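Local coordinates for 1-deoxy-D-xylulose 5-phosphate reductoisomerase (Zymomonas mobilis, PDB 1R0K), which catalyses the NADPH-dependent rearrangement and reduction of 1-deoxy-D-xylulose 5-phosphate to 2-C-methyl-D-erythritol 4-phosphate, using a divalent metal ion, at residues Thr119-Asn124 and Leu147-Glu152. Numbering follows the deposited sequence.
Sequences TVALAN and LPVDSE
Val149 turns CG1 anti to its backbone N (chi1 173°), which sets CG2 beside that N and 3.7 Å from Ala121 CB. Thr119 sets OG1 beside its own N (chi1 -59°), which turns CG2 anti to that N, and this methyl lies 3.6 Å from Leu147 CD1, the two side chains meeting at a slant. Ala123 CB adds a looser apolar touch on Val149. Three backbone hydrogen bonds join the parallel strands. Leu147 N gives an almost straight bond to Val120 O, 2.9 Å long. Leu147 O takes Leu122 N at 2.8 Å and also a CA-H...O contact from Ala121. Past the last bridge, Val149 N reaches Leu122 O from above the carbonyl plane, at 2.9 Å. One water accepts from Asp150 N and makes a weak bond to Leu122 O. A second water donates to Ala123 O at 2.7 Å and to Asp150 OD1 at 2.8 Å, so it bridges the two loops just past the strand ends. Ala121, Leu147 and Val149 pack on helix 267-275, and Leu122 on helix 107-115. Strand 145-148 is an edge strand of the seven-stranded parallel sheet of the Rossmann-type NADPH-binding domain. Just past the C-terminal ends of these strands lie Asn124, predicted to bind NADPH, and Asp150, with Glu152 in the first turn of helix 151-159, both predicted to bind the active-site metal ion.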
ATOM      1  N   THR B 119      -4.057   1.253  24.440  1.00 11.42           N
ATOM      2  CA  THR B 119      -4.222   1.648  23.044  1.00 11.03           C
ATOM      3  C   THR B 119      -5.160   2.838  22.906  1.00 11.38           C
ATOM      4  O   THR B 119      -6.258   2.856  23.468  1.00 12.20           O
ATOM      5  CB  THR B 119      -4.748   0.472  22.182  1.00 11.32           C
ATOM      6  OG1 THR B 119      -3.830  -0.622  22.271  1.00 10.72           O
ATOM      7  CG2 THR B 119      -4.866   0.881  20.716  1.00  8.92           C
ATOM      8  N   VAL B 120      -4.707   3.842  22.164  1.00 10.73           N
ATOM      9  CA  VAL B 120      -5.495   5.044  21.941  1.00  9.67           C
ATOM     10  C   VAL B 120      -5.641   5.331  20.455  1.00 10.22           C
ATOM     11  O   VAL B 120      -4.648   5.547  19.755  1.00 11.79           O
ATOM     12  CB  VAL B 120      -4.845   6.276  22.606  1.00  9.87           C
ATOM     13  CG1 VAL B 120      -5.709   7.514  22.386  1.00  8.66           C
ATOM     14  CG2 VAL B 120      -4.645   6.019  24.096  1.00 10.30           C
ATOM     15  N   ALA B 121      -6.877   5.301  19.969  1.00  9.45           N
ATOM     16  CA  ALA B 121      -7.153   5.618  18.567  1.00 10.50           C
ATOM     17  C   ALA B 121      -7.389   7.129  18.625  1.00 12.19           C
ATOM     18  O   ALA B 121      -8.355   7.593  19.236  1.00 13.33           O
ATOM     19  CB  ALA B 121      -8.417   4.876  18.084  1.00  9.21           C
ATOM     20  N   LEU B 122      -6.497   7.891  18.001  1.00 14.02           N
ATOM     21  CA  LEU B 122      -6.567   9.349  18.052  1.00 12.94           C
ATOM     22  C   LEU B 122      -7.254  10.056  16.894  1.00 13.59           C
ATOM     23  O   LEU B 122      -6.809   9.978  15.752  1.00 12.10           O
ATOM     24  CB  LEU B 122      -5.155   9.920  18.213  1.00 14.16           C
ATOM     25  CG  LEU B 122      -5.016  11.448  18.293  1.00 16.58           C
ATOM     26  CD1 LEU B 122      -5.798  11.974  19.486  1.00 16.69           C
ATOM     27  CD2 LEU B 122      -3.542  11.826  18.419  1.00 16.80           C
ATOM     28  N   ALA B 123      -8.337  10.759  17.217  1.00 14.90           N
ATOM     29  CA  ALA B 123      -9.103  11.520  16.239  1.00 15.92           C
ATOM     30  C   ALA B 123      -8.978  13.019  16.549  1.00 16.96           C
ATOM     31  O   ALA B 123      -8.966  13.848  15.638  1.00 20.32           O
ATOM     32  CB  ALA B 123     -10.565  11.090  16.274  1.00 14.60           C
ATOM     33  N   ASN B 124      -8.884  13.362  17.831  1.00 18.34           N
ATOM     34  CA  ASN B 124      -8.738  14.759  18.254  1.00 18.26           C
ATOM     35  C   ASN B 124      -7.506  15.372  17.584  1.00 19.23           C
ATOM     36  O   ASN B 124      -6.400  14.854  17.717  1.00 18.36           O
ATOM     37  CB  ASN B 124      -8.602  14.837  19.780  1.00 17.62           C
ATOM     38  CG  ASN B 124      -8.263  16.242  20.272  1.00 18.97           C
ATOM     39  OD1 ASN B 124      -7.093  16.625  20.340  1.00 17.82           O
ATOM     40  ND2 ASN B 124      -9.290  17.017  20.604  1.00 17.82           N
ATOM     41  N   LEU B 147      -2.740   5.088  17.619  1.00  9.60           N
ATOM     42  CA  LEU B 147      -3.194   4.809  16.264  1.00  9.67           C
ATOM     43  C   LEU B 147      -4.009   5.980  15.726  1.00 10.36           C
ATOM     44  O   LEU B 147      -5.073   6.297  16.254  1.00 12.18           O
ATOM     45  CB  LEU B 147      -4.038   3.531  16.259  1.00 10.88           C
ATOM     46  CG  LEU B 147      -3.359   2.319  16.911  1.00 11.30           C
ATOM     47  CD1 LEU B 147      -4.375   1.195  17.126  1.00 10.35           C
ATOM     48  CD2 LEU B 147      -2.196   1.852  16.035  1.00 12.41           C
ATOM     49  N   PRO B 148      -3.513   6.642  14.666  1.00  9.88           N
ATOM     50  CA  PRO B 148      -4.206   7.788  14.062  1.00  9.30           C
ATOM     51  C   PRO B 148      -5.475   7.354  13.334  1.00 11.13           C
ATOM     52  O   PRO B 148      -5.457   6.403  12.553  1.00 10.00           O
ATOM     53  CB  PRO B 148      -3.158   8.364  13.121  1.00  8.17           C
ATOM     54  CG  PRO B 148      -2.419   7.117  12.660  1.00  9.08           C
ATOM     55  CD  PRO B 148      -2.262   6.335  13.947  1.00  7.71           C
ATOM     56  N   VAL B 149      -6.562   8.078  13.582  1.00 11.88           N
ATOM     57  CA  VAL B 149      -7.862   7.761  13.001  1.00 12.94           C
ATOM     58  C   VAL B 149      -8.212   8.438  11.677  1.00 13.05           C
ATOM     59  O   VAL B 149      -8.840   7.826  10.811  1.00 12.47           O
ATOM     60  CB  VAL B 149      -8.979   8.072  14.020  1.00 12.18           C
ATOM     61  CG1 VAL B 149     -10.355   7.908  13.375  1.00 14.33           C
ATOM     62  CG2 VAL B 149      -8.843   7.143  15.220  1.00 10.08           C
ATOM     63  N   ASP B 150      -7.818   9.696  11.512  1.00 13.34           N
ATOM     64  CA  ASP B 150      -8.147  10.419  10.291  1.00 12.68           C
ATOM     65  C   ASP B 150      -7.607   9.756   9.019  1.00 11.70           C
ATOM     66  O   ASP B 150      -6.553   9.126   9.028  1.00 10.31           O
ATOM     67  CB  ASP B 150      -7.696  11.877  10.415  1.00 13.87           C
ATOM     68  CG  ASP B 150      -8.487  12.635  11.478  1.00 20.70           C
ATOM     69  OD1 ASP B 150      -9.590  12.166  11.849  1.00 22.42           O
ATOM     70  OD2 ASP B 150      -8.025  13.700  11.938  1.00 23.70           O
ATOM     71  N   SER B 151      -8.352   9.917   7.927  1.00  9.72           N
ATOM     72  CA  SER B 151      -8.035   9.300   6.639  1.00 10.17           C
ATOM     73  C   SER B 151      -6.606   9.296   6.138  1.00 10.09           C
ATOM     74  O   SER B 151      -6.079   8.241   5.798  1.00 10.35           O
ATOM     75  CB  SER B 151      -8.925   9.887   5.542  1.00 12.42           C
ATOM     76  OG  SER B 151     -10.280   9.586   5.800  1.00 19.46           O
ATOM     77  N   GLU B 152      -5.984  10.464   6.061  1.00  8.10           N
ATOM     78  CA  GLU B 152      -4.617  10.538   5.571  1.00  9.50           C
ATOM     79  C   GLU B 152      -3.617   9.888   6.520  1.00  9.97           C
ATOM     80  O   GLU B 152      -2.732   9.141   6.098  1.00 11.60           O
ATOM     81  CB  GLU B 152      -4.212  11.995   5.343  1.00 10.57           C
ATOM     82  CG  GLU B 152      -4.974  12.721   4.236  1.00 12.62           C
ATOM     83  CD  GLU B 152      -6.351  13.206   4.657  1.00 11.67           C
ATOM     84  OE1 GLU B 152      -6.641  13.262   5.874  1.00 11.61           O
ATOM     85  OE2 GLU B 152      -7.141  13.551   3.757  1.00 10.64           O
TER
HETATM   86  O   HOH W   1      -5.474  11.300  12.889  1.00 19.35           O
HETATM   87  O   HOH W   2     -10.681  14.109  13.559  1.00 27.68           O